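RavO (Legionella pneumophila subsp. pneumophila, PDB 6DM4) probably binds tyrosine-phosphorylated host proteins through its SH2 domain, the part described here, which is bound to a phosphotyrosine peptide of human Shc1. Local coordinates at residues 71-76 and 107-112; 40-45 and 57-62; 79-84 and 92-97. All blocks are in the same frame, centred on the assembly; numbering follows the deposited sequence. Where two conformers were deposited one is given.

Contact 1: residues 71-76 and 107-112; sequences IRYGIN and QHITQN
Y73 and H108 meet where the C-terminal helix of this SH2 domain packs over the central antiparallel sheet, and the pair illustrates how a polar junction can sit within an apolar interface. In the H108 conformer described, Y73 OH and H108 ND1 share a hydrogen bond whose 2.4 Å length is so short that its exact value is doubtful. The nitrogen lies in the plane of the phenol, at its edge. The hydroxyl in turn meets ND1 at the edge of the imidazole, while in this conformer the carbon edge of the phenol is turned toward the imidazole face, an offset edge-to-face pair with the planes at 75°. With CG anti to its own carbonyl carbon (chi1 -62°), Y73 sends its ring off the strand toward the helix, where CG1 of I109 comes to 3.4 Å from Y73 OH and to 4.1 Å from Y73 CE2. I71, two residues earlier on the same face, is placed between I109 and N112, its CD1 4.3 Å from I109 CG1 and 3.9 Å from N112 ND2. Further out, I109 also packs on A60 and F62 of strand 55-64, while I71 and N112 each touch an apolar side chain of the bound peptide, so the contact borders the ligand. N112 ND2 lies over one face of the imidazole, toward its rim, and donates a bent hydrogen bond (130° at the hydrogen) to H108 O at 2.9 Å.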
ATOM      1  N   ILE A  71     -12.053 -11.894   7.860  1.00 33.11           N
ATOM      2  CA  ILE A  71     -12.339 -10.796   8.778  1.00 36.07           C
ATOM      3  C   ILE A  71     -12.192  -9.506   7.990  1.00 35.44           C
ATOM      4  O   ILE A  71     -11.214  -9.337   7.255  1.00 32.94           O
ATOM      5  CB  ILE A  71     -11.385 -10.786   9.987  1.00 38.60           C
ATOM      6  CG1 ILE A  71     -11.341 -12.146  10.676  1.00 41.75           C
ATOM      7  CG2 ILE A  71     -11.784  -9.692  10.981  1.00 39.82           C
ATOM      8  CD1 ILE A  71     -10.190 -12.269  11.654  1.00 43.24           C
ATOM      9  N   ARG A  72     -13.149  -8.595   8.130  1.00 38.34           N
ATOM     10  CA  ARG A  72     -13.081  -7.324   7.421  1.00 37.76           C
ATOM     11  C   ARG A  72     -12.595  -6.224   8.357  1.00 36.12           C
ATOM     12  O   ARG A  72     -13.095  -6.091   9.478  1.00 38.11           O
ATOM     13  CB  ARG A  72     -14.435  -6.944   6.822  1.00 40.72           C
ATOM     14  CG  ARG A  72     -14.357  -5.684   5.970  1.00 41.32           C
ATOM     15  CD  ARG A  72     -15.709  -5.285   5.434  1.00 42.56           C
ATOM     16  NE  ARG A  72     -16.237  -6.287   4.514  1.00 41.50           N
ATOM     17  CZ  ARG A  72     -17.506  -6.335   4.124  1.00 44.18           C
ATOM     18  NH1 ARG A  72     -18.368  -5.436   4.580  1.00 45.89           N
ATOM     19  NH2 ARG A  72     -17.914  -7.280   3.282  1.00 45.28           N
ATOM     20  N   TYR A  73     -11.623  -5.442   7.887  1.00 34.18           N
ATOM     21  CA  TYR A  73     -11.081  -4.311   8.627  1.00 35.57           C
ATOM     22  C   TYR A  73     -11.287  -3.027   7.836  1.00 36.63           C
ATOM     23  O   TYR A  73     -11.410  -3.047   6.608  1.00 35.98           O
ATOM     24  CB  TYR A  73      -9.585  -4.498   8.924  1.00 33.93           C
ATOM     25  CG  TYR A  73      -9.303  -5.702   9.786  1.00 35.79           C
ATOM     26  CD1 TYR A  73      -9.488  -5.656  11.164  1.00 37.26           C
ATOM     27  CD2 TYR A  73      -8.865  -6.888   9.223  1.00 33.81           C
ATOM     28  CE1 TYR A  73      -9.235  -6.758  11.951  1.00 39.32           C
ATOM     29  CE2 TYR A  73      -8.614  -7.996   9.999  1.00 34.96           C
ATOM     30  CZ  TYR A  73      -8.803  -7.932  11.356  1.00 37.03           C
ATOM     31  OH  TYR A  73      -8.550  -9.047  12.121  1.00 39.55           O
ATOM     32  N   GLY A  74     -11.314  -1.911   8.551  1.00 37.34           N
ATOM     33  CA  GLY A  74     -11.460  -0.612   7.922  1.00 37.97           C
ATOM     34  C   GLY A  74     -10.499   0.389   8.525  1.00 38.73           C
ATOM     35  O   GLY A  74     -10.192   0.343   9.718  1.00 39.61           O
ATOM     36  N   ILE A  75     -10.022   1.299   7.677  1.00 38.61           N
ATOM     37  CA  ILE A  75      -9.158   2.404   8.082  1.00 40.07           C
ATOM     38  C   ILE A  75      -9.862   3.705   7.725  1.00 42.45           C
ATOM     39  O   ILE A  75     -10.233   3.910   6.563  1.00 42.89           O
ATOM     40  CB  ILE A  75      -7.780   2.338   7.394  1.00 39.03           C
ATOM     41  CG1 ILE A  75      -7.167   0.943   7.521  1.00 38.67           C
ATOM     42  CG2 ILE A  75      -6.840   3.403   7.965  1.00 40.66           C
ATOM     43  CD1 ILE A  75      -6.039   0.693   6.526  1.00 40.08           C
ATOM     44  N   ASN A  76     -10.034   4.588   8.706  1.00 43.65           N
ATOM     45  CA  ASN A  76     -10.717   5.841   8.427  1.00 44.89           C
ATOM     46  C   ASN A  76      -9.713   6.893   7.952  1.00 46.45           C
ATOM     47  O   ASN A  76      -8.507   6.650   7.893  1.00 45.29           O
ATOM     48  CB  ASN A  76     -11.539   6.304   9.640  1.00 47.19           C
ATOM     49  CG  ASN A  76     -10.691   6.778  10.829  1.00 47.78           C
ATOM     50  OD1 ASN A  76      -9.509   7.100  10.712  1.00 47.84           O
ATOM     51  ND2 ASN A  76     -11.332   6.845  11.989  1.00 49.54           N
ATOM     52  N   GLN A 107      -1.986 -10.256  15.480  1.00 33.78           N
ATOM     53  CA  GLN A 107      -2.564 -10.752  16.726  1.00 35.33           C
ATOM     54  C   GLN A 107      -4.075 -10.916  16.617  1.00 35.41           C
ATOM     55  O   GLN A 107      -4.627 -11.913  17.089  1.00 38.50           O
ATOM     56  CB  GLN A 107      -2.209  -9.817  17.884  1.00 36.42           C
ATOM     57  CG  GLN A 107      -0.740  -9.843  18.247  1.00 38.46           C
ATOM     58  CD  GLN A 107      -0.275 -11.231  18.639  1.00 41.49           C
ATOM     59  OE1 GLN A 107      -0.935 -11.919  19.417  1.00 42.69           O
ATOM     60  NE2 GLN A 107       0.871 -11.645  18.112  1.00 43.55           N
ATOM     61  N   HIS A 108      -4.762  -9.954  16.002  1.00 33.99           N
ATOM     62  CA  HIS A 108      -6.216 -10.041  15.883  0.50 33.24           C
ATOM     63  C   HIS A 108      -6.628 -11.226  15.020  1.00 32.13           C
ATOM     64  O   HIS A 108      -7.627 -11.897  15.307  1.00 31.75           O
ATOM     65  CB  HIS A 108      -6.772  -8.739  15.302  0.50 33.19           C
ATOM     66  CG  HIS A 108      -8.258  -8.599  15.424  0.50 33.42           C
ATOM     67  ND1 HIS A 108      -9.132  -9.065  14.466  0.50 32.90           N
ATOM     68  CD2 HIS A 108      -9.024  -8.025  16.382  0.50 35.49           C
ATOM     69  CE1 HIS A 108     -10.372  -8.796  14.833  0.50 33.58           C
ATOM     70  NE2 HIS A 108     -10.334  -8.164  15.993  0.50 36.05           N
ATOM     71  N   ILE A 109      -5.865 -11.501  13.960  1.00 30.90           N
ATOM     72  CA  ILE A 109      -6.217 -12.571  13.032  1.00 33.57           C
ATOM     73  C   ILE A 109      -5.850 -13.935  13.603  1.00 34.88           C
ATOM     74  O   ILE A 109      -6.656 -14.871  13.574  1.00 36.98           O
ATOM     75  CB  ILE A 109      -5.541 -12.332  11.667  1.00 33.28           C
ATOM     76  CG1 ILE A 109      -6.119 -11.092  10.993  1.00 33.73           C
ATOM     77  CG2 ILE A 109      -5.730 -13.543  10.756  1.00 34.90           C
ATOM     78  CD1 ILE A 109      -5.154 -10.388  10.055  1.00 34.81           C
ATOM     79  N   THR A 110      -4.620 -14.084  14.106  1.00 33.61           N
ATOM     80  CA  THR A 110      -4.177 -15.405  14.543  1.00 36.48           C
ATOM     81  C   THR A 110      -4.879 -15.842  15.821  1.00 35.62           C
ATOM     82  O   THR A 110      -5.178 -17.030  15.984  1.00 37.61           O
ATOM     83  CB  THR A 110      -2.661 -15.435  14.734  1.00 39.63           C
ATOM     84  OG1 THR A 110      -2.279 -14.474  15.717  1.00 38.79           O
ATOM     85  CG2 THR A 110      -1.945 -15.130  13.420  1.00 39.62           C
ATOM     86  N   GLN A 111      -5.161 -14.907  16.732  1.00 34.74           N
ATOM     87  CA  GLN A 111      -5.944 -15.262  17.909  1.00 36.04           C
ATOM     88  C   GLN A 111      -7.363 -15.647  17.519  1.00 38.09           C
ATOM     89  O   GLN A 111      -7.939 -16.577  18.093  1.00 38.69           O
ATOM     90  CB  GLN A 111      -5.951 -14.105  18.912  1.00 36.46           C
ATOM     91  CG  GLN A 111      -4.608 -13.845  19.586  1.00 38.94           C
ATOM     92  CD  GLN A 111      -4.694 -12.802  20.696  1.00 43.73           C
ATOM     93  OE1 GLN A 111      -5.717 -12.672  21.372  1.00 43.81           O
ATOM     94  NE2 GLN A 111      -3.609 -12.057  20.891  1.00 45.79           N
ATOM     95  N   ASN A 112      -7.942 -14.950  16.533  1.00 37.33           N
ATOM     96  CA  ASN A 112      -9.273 -15.316  16.056  1.00 39.17           C
ATOM     97  C   ASN A 112      -9.257 -16.686  15.390  1.00 39.74           C
ATOM     98  O   ASN A 112     -10.187 -17.483  15.569  1.00 42.89           O
ATOM     99  CB  ASN A 112      -9.797 -14.255  15.088  1.00 38.32           C
ATOM    100  CG  ASN A 112     -10.756 -13.291  15.754  1.00 39.62           C
ATOM    101  OD1 ASN A 112     -11.681 -13.704  16.444  1.00 42.73           O
ATOM    102  ND2 ASN A 112     -10.524 -11.997  15.569  1.00 39.17           N
TER

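Contact 2: residues 40-45 and 57-62; sequences ILRWSS and FIAASF
R42 lies across A59 and S61 at the heart of an antiparallel strand pair; ILRWS lines up with the last five residues of the FLVRES signature of SH2 domains, R42 standing at its phosphotyrosine-binding arginine and S44 at its serine. The methyl CB of A59 sits 3.4 Å above the guanidinium plane, over its centre, while R42 NE donates a nearly straight 2.9 Å bond to S61 OG at the in-plane edge. From CG, turned between the backbone N and the carbonyl carbon (chi1 53°), the chain runs extended to NE. Together these probably fix the guanidinium's rotation, and R42 NH2 bonds the peptide's phosphotyrosine and S70 OG, which also bonds S61 OG. Backbone bonds pair I40 with S61 and R42 with A59; the shortest joins R42 N to A59 O at 2.8 Å. Beyond R42 the backbone pairing loosens. W43 diverges from I58, and S44 N reaches F57 O by a weak bond of 3.4 Å. S44 CB still packs 3.5 Å from F57 CB, and S44 OG caps A46 N and bonds the phosphotyrosine. S45, though exposed and hardly touching strand 57-62, uses OG to bond the same group. Helix 25-34 lies against the face carrying I40, R42 and S61; on the face of L41 and A60, where L41 CD2 meets A60 CB at 3.7 Å, M102 and I109 of helix 101-119 close over the sheet, and strand 67-76 flanks strand 55-64.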
ATOM      1  N   ILE A  40      -3.763 -14.386   4.948  1.00 27.86           N
ATOM      2  CA  ILE A  40      -3.454 -13.348   3.976  1.00 28.41           C
ATOM      3  C   ILE A  40      -4.273 -12.105   4.286  1.00 29.14           C
ATOM      4  O   ILE A  40      -5.308 -12.155   4.953  1.00 29.37           O
ATOM      5  CB  ILE A  40      -3.714 -13.795   2.527  1.00 29.05           C
ATOM      6  CG1 ILE A  40      -5.199 -14.126   2.315  1.00 30.09           C
ATOM      7  CG2 ILE A  40      -2.811 -14.948   2.192  1.00 29.93           C
ATOM      8  CD1 ILE A  40      -5.568 -14.449   0.865  1.00 34.38           C
ATOM      9  N   LEU A  41      -3.789 -10.983   3.777  1.00 27.89           N
ATOM     10  CA  LEU A  41      -4.547  -9.748   3.692  1.00 27.35           C
ATOM     11  C   LEU A  41      -4.822  -9.448   2.225  1.00 29.17           C
ATOM     12  O   LEU A  41      -4.052  -9.839   1.339  1.00 28.28           O
ATOM     13  CB  LEU A  41      -3.790  -8.588   4.339  1.00 25.65           C
ATOM     14  CG  LEU A  41      -3.512  -8.766   5.831  1.00 29.22           C
ATOM     15  CD1 LEU A  41      -2.591  -7.686   6.337  1.00 30.36           C
ATOM     16  CD2 LEU A  41      -4.814  -8.745   6.600  1.00 31.02           C
ATOM     17  N   ARG A  42      -5.934  -8.771   1.965  1.00 30.02           N
ATOM     18  CA  ARG A  42      -6.347  -8.568   0.585  1.00 29.83           C
ATOM     19  C   ARG A  42      -7.253  -7.357   0.511  1.00 30.10           C
ATOM     20  O   ARG A  42      -7.789  -6.892   1.522  1.00 30.15           O
ATOM     21  CB  ARG A  42      -7.074  -9.799   0.022  1.00 32.30           C
ATOM     22  CG  ARG A  42      -8.229 -10.267   0.886  1.00 31.41           C
ATOM     23  CD  ARG A  42      -8.877 -11.516   0.325  1.00 34.40           C
ATOM     24  NE  ARG A  42      -9.955 -12.008   1.176  1.00 35.99           N
ATOM     25  CZ  ARG A  42     -11.175 -11.484   1.208  1.00 39.26           C
ATOM     26  NH1 ARG A  42     -11.470 -10.448   0.432  1.00 38.54           N
ATOM     27  NH2 ARG A  42     -12.105 -11.999   2.006  1.00 42.71           N
ATOM     28  N   TRP A  43      -7.427  -6.862  -0.708  1.00 32.19           N
ATOM     29  CA  TRP A  43      -8.331  -5.746  -0.949  1.00 37.32           C
ATOM     30  C   TRP A  43      -9.777  -6.220  -0.792  1.00 37.12           C
ATOM     31  O   TRP A  43     -10.218  -7.129  -1.496  1.00 36.38           O
ATOM     32  CB  TRP A  43      -8.068  -5.180  -2.341  1.00 39.99           C
ATOM     33  CG  TRP A  43      -8.753  -3.885  -2.682  1.00 43.62           C
ATOM     34  CD1 TRP A  43      -9.865  -3.737  -3.458  1.00 46.96           C
ATOM     35  CD2 TRP A  43      -8.347  -2.560  -2.306  1.00 44.69           C
ATOM     36  NE1 TRP A  43     -10.184  -2.410  -3.579  1.00 49.73           N
ATOM     37  CE2 TRP A  43      -9.274  -1.665  -2.876  1.00 47.70           C
ATOM     38  CE3 TRP A  43      -7.302  -2.044  -1.530  1.00 42.81           C
ATOM     39  CZ2 TRP A  43      -9.185  -0.284  -2.700  1.00 49.07           C
ATOM     40  CZ3 TRP A  43      -7.215  -0.671  -1.357  1.00 43.41           C
ATOM     41  CH2 TRP A  43      -8.152   0.192  -1.938  1.00 47.05           C
ATOM     42  N   SER A  44     -10.502  -5.617   0.148  1.00 36.50           N
ATOM     43  CA  SER A  44     -11.834  -6.076   0.519  1.00 37.35           C
ATOM     44  C   SER A  44     -12.873  -5.720  -0.535  1.00 41.98           C
ATOM     45  O   SER A  44     -12.778  -4.690  -1.212  1.00 43.71           O
ATOM     46  CB  SER A  44     -12.246  -5.470   1.865  1.00 36.35           C
ATOM     47  OG  SER A  44     -13.640  -5.602   2.095  1.00 38.49           O
ATOM     48  N   SER A  45     -13.896  -6.575  -0.642  1.00 44.49           N
ATOM     49  CA  SER A  45     -15.009  -6.325  -1.549  1.00 48.59           C
ATOM     50  C   SER A  45     -15.779  -5.059  -1.196  1.00 49.92           C
ATOM     51  O   SER A  45     -16.441  -4.485  -2.068  1.00 52.23           O
ATOM     52  CB  SER A  45     -15.967  -7.518  -1.542  1.00 54.35           C
ATOM     53  OG  SER A  45     -16.767  -7.518  -0.370  1.00 56.18           O
ATOM     54  N   PHE A  57     -11.149  -0.447   3.047  1.00 38.15           N
ATOM     55  CA  PHE A  57     -11.467  -1.752   3.607  1.00 37.26           C
ATOM     56  C   PHE A  57     -10.399  -2.768   3.222  1.00 36.35           C
ATOM     57  O   PHE A  57     -10.017  -2.869   2.051  1.00 34.88           O
ATOM     58  CB  PHE A  57     -12.842  -2.222   3.133  1.00 38.42           C
ATOM     59  CG  PHE A  57     -13.979  -1.357   3.611  1.00 42.52           C
ATOM     60  CD1 PHE A  57     -14.554  -1.572   4.850  1.00 42.78           C
ATOM     61  CD2 PHE A  57     -14.484  -0.343   2.811  1.00 44.54           C
ATOM     62  CE1 PHE A  57     -15.610  -0.781   5.289  1.00 45.35           C
ATOM     63  CE2 PHE A  57     -15.533   0.445   3.242  1.00 46.51           C
ATOM     64  CZ  PHE A  57     -16.095   0.228   4.484  1.00 47.57           C
ATOM     65  N   ILE A  58      -9.926  -3.517   4.214  1.00 36.28           N
ATOM     66  CA  ILE A  58      -8.948  -4.581   4.028  1.00 34.92           C
ATOM     67  C   ILE A  58      -9.496  -5.833   4.690  1.00 32.97           C
ATOM     68  O   ILE A  58      -9.939  -5.783   5.841  1.00 32.59           O
ATOM     69  CB  ILE A  58      -7.578  -4.219   4.631  1.00 35.41           C
ATOM     70  CG1 ILE A  58      -7.095  -2.864   4.109  1.00 37.14           C
ATOM     71  CG2 ILE A  58      -6.567  -5.321   4.331  1.00 35.81           C
ATOM     72  CD1 ILE A  58      -6.859  -2.839   2.632  1.00 38.34           C
ATOM     73  N   ALA A  59      -9.464  -6.956   3.974  1.00 30.15           N
ATOM     74  CA  ALA A  59      -9.924  -8.214   4.534  1.00 30.15           C
ATOM     75  C   ALA A  59      -8.741  -9.119   4.844  1.00 29.99           C
ATOM     76  O   ALA A  59      -7.727  -9.110   4.141  1.00 31.17           O
ATOM     77  CB  ALA A  59     -10.889  -8.937   3.584  1.00 28.71           C
ATOM     78  N   ALA A  60      -8.876  -9.885   5.919  1.00 28.06           N
ATOM     79  CA  ALA A  60      -7.994 -11.007   6.191  1.00 29.06           C
ATOM     80  C   ALA A  60      -8.713 -12.306   5.851  1.00 29.71           C
ATOM     81  O   ALA A  60      -9.937 -12.393   5.945  1.00 31.48           O
ATOM     82  CB  ALA A  60      -7.563 -11.022   7.656  1.00 29.18           C
ATOM     83  N   SER A  61      -7.946 -13.313   5.445  1.00 29.73           N
ATOM     84  CA  SER A  61      -8.488 -14.640   5.190  1.00 31.80           C
ATOM     85  C   SER A  61      -7.535 -15.678   5.757  1.00 31.87           C
ATOM     86  O   SER A  61      -6.315 -15.490   5.728  1.00 29.39           O
ATOM     87  CB  SER A  61      -8.709 -14.893   3.691  1.00 34.62           C
ATOM     88  OG  SER A  61      -9.756 -14.079   3.191  1.00 35.29           O
ATOM     89  N   PHE A  62      -8.092 -16.762   6.291  1.00 33.57           N
ATOM     90  CA  PHE A  62      -7.287 -17.883   6.746  1.00 33.39           C
ATOM     91  C   PHE A  62      -8.110 -19.152   6.590  1.00 36.85           C
ATOM     92  O   PHE A  62      -9.309 -19.110   6.310  1.00 38.01           O
ATOM     93  CB  PHE A  62      -6.808 -17.705   8.191  1.00 34.30           C
ATOM     94  CG  PHE A  62      -7.914 -17.456   9.176  1.00 36.76           C
ATOM     95  CD1 PHE A  62      -8.593 -18.514   9.759  1.00 39.60           C
ATOM     96  CD2 PHE A  62      -8.269 -16.163   9.527  1.00 36.29           C
ATOM     97  CE1 PHE A  62      -9.611 -18.291  10.669  1.00 43.34           C
ATOM     98  CE2 PHE A  62      -9.288 -15.936  10.435  1.00 39.50           C
ATOM     99  CZ  PHE A  62      -9.958 -17.000  11.004  1.00 41.28           C
TER

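Contact 3: residues 79-84 and 92-97; sequences GELFSI and TPIDIL
The F82 ring has the carbonyl carbon of T92 at its edge, near the ring plane, and meets P93 obliquely. F82 CD2 comes to 3.5 Å from P93 CA, while F82 CE2 lies 3.9 Å from P93 CB, and the ring also forms an edge-to-face pair with Y55. F82 CG stands anti to the carbonyl carbon (chi1 -55°), which brings the CD2-CE2 side of the ring against the proline. This is the outer beta hairpin of the SH2 sheet, strands 81-84 and 91-94, and F82 with P93 is its non-hydrogen-bonded pair. S83 and T92 form the hydrogen-bonded pair next to it, with S83 N to T92 O and T92 N to S83 O both at 2.8 Å. The reverse face is aliphatic toward the other end: L81 CD2 touches I94 CG2 at 3.9 Å and I96 CD1 at 4.0 Å, L81 and I96 crossing at about a right angle. I94 also packs on Y73 of strand 67-76 and on T104 and H108 of helix 101-119. I94 N donates directly to L81 O at 2.9 Å, while a water bridges L81 N and I94 O, accepting from L81 N at 2.8 Å and donating to I94 O.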
ATOM      1  N   GLY A  79      -6.592   7.542   9.922  1.00 56.48           N
ATOM      2  CA  GLY A  79      -5.690   6.433  10.162  1.00 53.70           C
ATOM      3  C   GLY A  79      -6.091   5.456  11.243  1.00 52.78           C
ATOM      4  O   GLY A  79      -5.289   4.581  11.586  1.00 50.81           O
ATOM      5  N   GLU A  80      -7.298   5.570  11.793  1.00 54.50           N
ATOM      6  CA  GLU A  80      -7.748   4.670  12.845  1.00 50.16           C
ATOM      7  C   GLU A  80      -8.215   3.344  12.254  1.00 47.06           C
ATOM      8  O   GLU A  80      -8.863   3.315  11.204  1.00 46.54           O
ATOM      9  CB  GLU A  80      -8.888   5.311  13.631  1.00 53.40           C
ATOM     10  CG  GLU A  80      -8.532   6.633  14.277  1.00 67.81           C
ATOM     11  CD  GLU A  80      -9.565   7.048  15.300  1.00 70.94           C
ATOM     12  OE1 GLU A  80      -9.254   7.007  16.509  1.00 72.40           O
ATOM     13  OE2 GLU A  80     -10.691   7.401  14.892  1.00 72.04           O
ATOM     14  N   LEU A  81      -7.894   2.251  12.945  1.00 45.56           N
ATOM     15  CA  LEU A  81      -8.227   0.900  12.511  1.00 44.68           C
ATOM     16  C   LEU A  81      -9.485   0.402  13.214  1.00 44.07           C
ATOM     17  O   LEU A  81      -9.745   0.735  14.375  1.00 46.20           O
ATOM     18  CB  LEU A  81      -7.065  -0.059  12.784  1.00 44.00           C
ATOM     19  CG  LEU A  81      -7.182  -1.501  12.280  1.00 44.02           C
ATOM     20  CD1 LEU A  81      -7.355  -1.552  10.764  1.00 42.51           C
ATOM     21  CD2 LEU A  81      -5.972  -2.316  12.717  1.00 44.49           C
ATOM     22  N   PHE A  82     -10.273  -0.392  12.490  1.00 42.96           N
ATOM     23  CA  PHE A  82     -11.527  -0.929  13.000  1.00 44.14           C
ATOM     24  C   PHE A  82     -11.749  -2.322  12.431  1.00 42.40           C
ATOM     25  O   PHE A  82     -11.422  -2.582  11.271  1.00 40.87           O
ATOM     26  CB  PHE A  82     -12.727  -0.048  12.624  1.00 46.40           C
ATOM     27  CG  PHE A  82     -12.596   1.388  13.052  1.00 48.84           C
ATOM     28  CD1 PHE A  82     -11.883   2.295  12.283  1.00 52.41           C
ATOM     29  CD2 PHE A  82     -13.198   1.832  14.214  1.00 51.85           C
ATOM     30  CE1 PHE A  82     -11.763   3.618  12.675  1.00 51.51           C
ATOM     31  CE2 PHE A  82     -13.080   3.157  14.616  1.00 58.25           C
ATOM     32  CZ  PHE A  82     -12.364   4.049  13.845  1.00 54.59           C
ATOM     33  N   SER A  83     -12.307  -3.208  13.249  1.00 43.16           N
ATOM     34  CA  SER A  83     -12.888  -4.445  12.751  1.00 45.03           C
ATOM     35  C   SER A  83     -14.346  -4.174  12.410  1.00 47.96           C
ATOM     36  O   SER A  83     -15.015  -3.389  13.087  1.00 46.85           O
ATOM     37  CB  SER A  83     -12.778  -5.564  13.789  1.00 43.14           C
ATOM     38  OG  SER A  83     -13.647  -5.326  14.880  1.00 45.72           O
ATOM     39  N   ILE A  84     -14.838  -4.811  11.352  1.00 44.27           N
ATOM     40  CA  ILE A  84     -16.135  -4.448  10.795  1.00 46.41           C
ATOM     41  C   ILE A  84     -17.013  -5.687  10.705  1.00 51.35           C
ATOM     42  O   ILE A  84     -16.635  -6.679  10.074  1.00 46.37           O
ATOM     43  CB  ILE A  84     -15.993  -3.766   9.426  1.00 51.80           C
ATOM     44  CG1 ILE A  84     -15.387  -2.373   9.632  1.00 52.57           C
ATOM     45  CG2 ILE A  84     -17.348  -3.664   8.742  1.00 48.57           C
ATOM     46  CD1 ILE A  84     -14.815  -1.761   8.399  1.00 51.07           C
ATOM     47  N   THR A  92     -15.821  -1.511  15.035  1.00 51.43           N
ATOM     48  CA  THR A  92     -15.271  -1.689  16.373  1.00 53.16           C
ATOM     49  C   THR A  92     -13.805  -1.277  16.383  1.00 50.72           C
ATOM     50  O   THR A  92     -12.989  -1.867  15.663  1.00 47.86           O
ATOM     51  CB  THR A  92     -15.418  -3.137  16.846  1.00 54.27           C
ATOM     52  OG1 THR A  92     -16.803  -3.432  17.064  1.00 57.84           O
ATOM     53  CG2 THR A  92     -14.651  -3.347  18.148  1.00 55.61           C
ATOM     54  N   PRO A  93     -13.434  -0.286  17.190  1.00 52.82           N
ATOM     55  CA  PRO A  93     -12.075   0.260  17.112  1.00 50.78           C
ATOM     56  C   PRO A  93     -11.026  -0.722  17.606  1.00 49.81           C
ATOM     57  O   PRO A  93     -11.255  -1.514  18.523  1.00 52.27           O
ATOM     58  CB  PRO A  93     -12.140   1.503  18.011  1.00 53.94           C
ATOM     59  CG  PRO A  93     -13.256   1.223  18.963  1.00 61.01           C
ATOM     60  CD  PRO A  93     -14.263   0.415  18.186  1.00 57.02           C
ATOM     61  N   ILE A  94      -9.859  -0.653  16.971  1.00 45.21           N
ATOM     62  CA  ILE A  94      -8.701  -1.474  17.305  1.00 52.70           C
ATOM     63  C   ILE A  94      -7.543  -0.535  17.603  1.00 51.45           C
ATOM     64  O   ILE A  94      -7.143   0.255  16.738  1.00 50.51           O
ATOM     65  CB  ILE A  94      -8.332  -2.431  16.160  1.00 48.79           C
ATOM     66  CG1 ILE A  94      -9.389  -3.522  15.990  1.00 49.17           C
ATOM     67  CG2 ILE A  94      -6.975  -3.046  16.405  1.00 46.89           C
ATOM     68  CD1 ILE A  94      -9.116  -4.441  14.807  1.00 46.62           C
ATOM     69  N   ASP A  95      -7.001  -0.615  18.814  1.00 53.67           N
ATOM     70  CA  ASP A  95      -5.839   0.191  19.166  1.00 55.38           C
ATOM     71  C   ASP A  95      -4.570  -0.500  18.688  1.00 49.42           C
ATOM     72  O   ASP A  95      -4.427  -1.718  18.814  1.00 47.43           O
ATOM     73  CB  ASP A  95      -5.769   0.418  20.676  1.00 63.98           C
ATOM     74  CG  ASP A  95      -5.516  -0.866  21.447  1.00 70.94           C
ATOM     75  OD1 ASP A  95      -6.479  -1.630  21.669  1.00 73.92           O
ATOM     76  OD2 ASP A  95      -4.351  -1.118  21.824  1.00 73.29           O
ATOM     77  N   ILE A  96      -3.645   0.284  18.145  1.00 47.70           N
ATOM     78  CA  ILE A  96      -2.441  -0.271  17.533  1.00 47.10           C
ATOM     79  C   ILE A  96      -1.465  -0.703  18.619  1.00 49.52           C
ATOM     80  O   ILE A  96      -1.098   0.089  19.496  1.00 45.64           O
ATOM     81  CB  ILE A  96      -1.795   0.744  16.578  1.00 46.77           C
ATOM     82  CG1 ILE A  96      -2.772   1.125  15.462  1.00 44.03           C
ATOM     83  CG2 ILE A  96      -0.506   0.184  15.999  1.00 44.79           C
ATOM     84  CD1 ILE A  96      -3.393  -0.062  14.766  1.00 40.82           C
ATOM     85  N   LEU A  97      -1.020  -1.955  18.543  1.00 41.62           N
ATOM     86  CA  LEU A  97      -0.067  -2.498  19.499  1.00 46.38           C
ATOM     87  C   LEU A  97       1.301  -1.839  19.307  1.00 44.78           C
ATOM     88  O   LEU A  97       1.556  -1.218  18.270  1.00 42.02           O
ATOM     89  CB  LEU A  97       0.024  -4.016  19.327  1.00 47.49           C
ATOM     90  CG  LEU A  97      -1.287  -4.768  19.560  1.00 48.77           C
ATOM     91  CD1 LEU A  97      -1.102  -6.278  19.441  1.00 49.44           C
ATOM     92  CD2 LEU A  97      -1.847  -4.421  20.909  1.00 52.54           C
TER
HETATM   93  O   HOH W   1      -6.411   2.405  15.259  1.00 42.03           O

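In the fold
The three contacts sample one antiparallel sheet from edge to edge. Contacts 1 and 2 are buried near the centre of the chain; contact 3 is a surface contact, its centre about 11 Å from the centre of the chain. Contacts 1 and 2 join directly through backbone pairs such as Y73 with I58, and I109 packs on A60. Strand 67-76 likewise borders strand 81-84 of contact 3, whose I94 meets both Y73 and H108. Chemistry follows place: contact 2 fixes a buried arginine for the phosphotyrosine; contact 1, without backbone bonds between its segments, joins helix to sheet by side chains with one polar pair; contact 3 adds aliphatic packing and a bridging water to backbone bonds like those of contact 2.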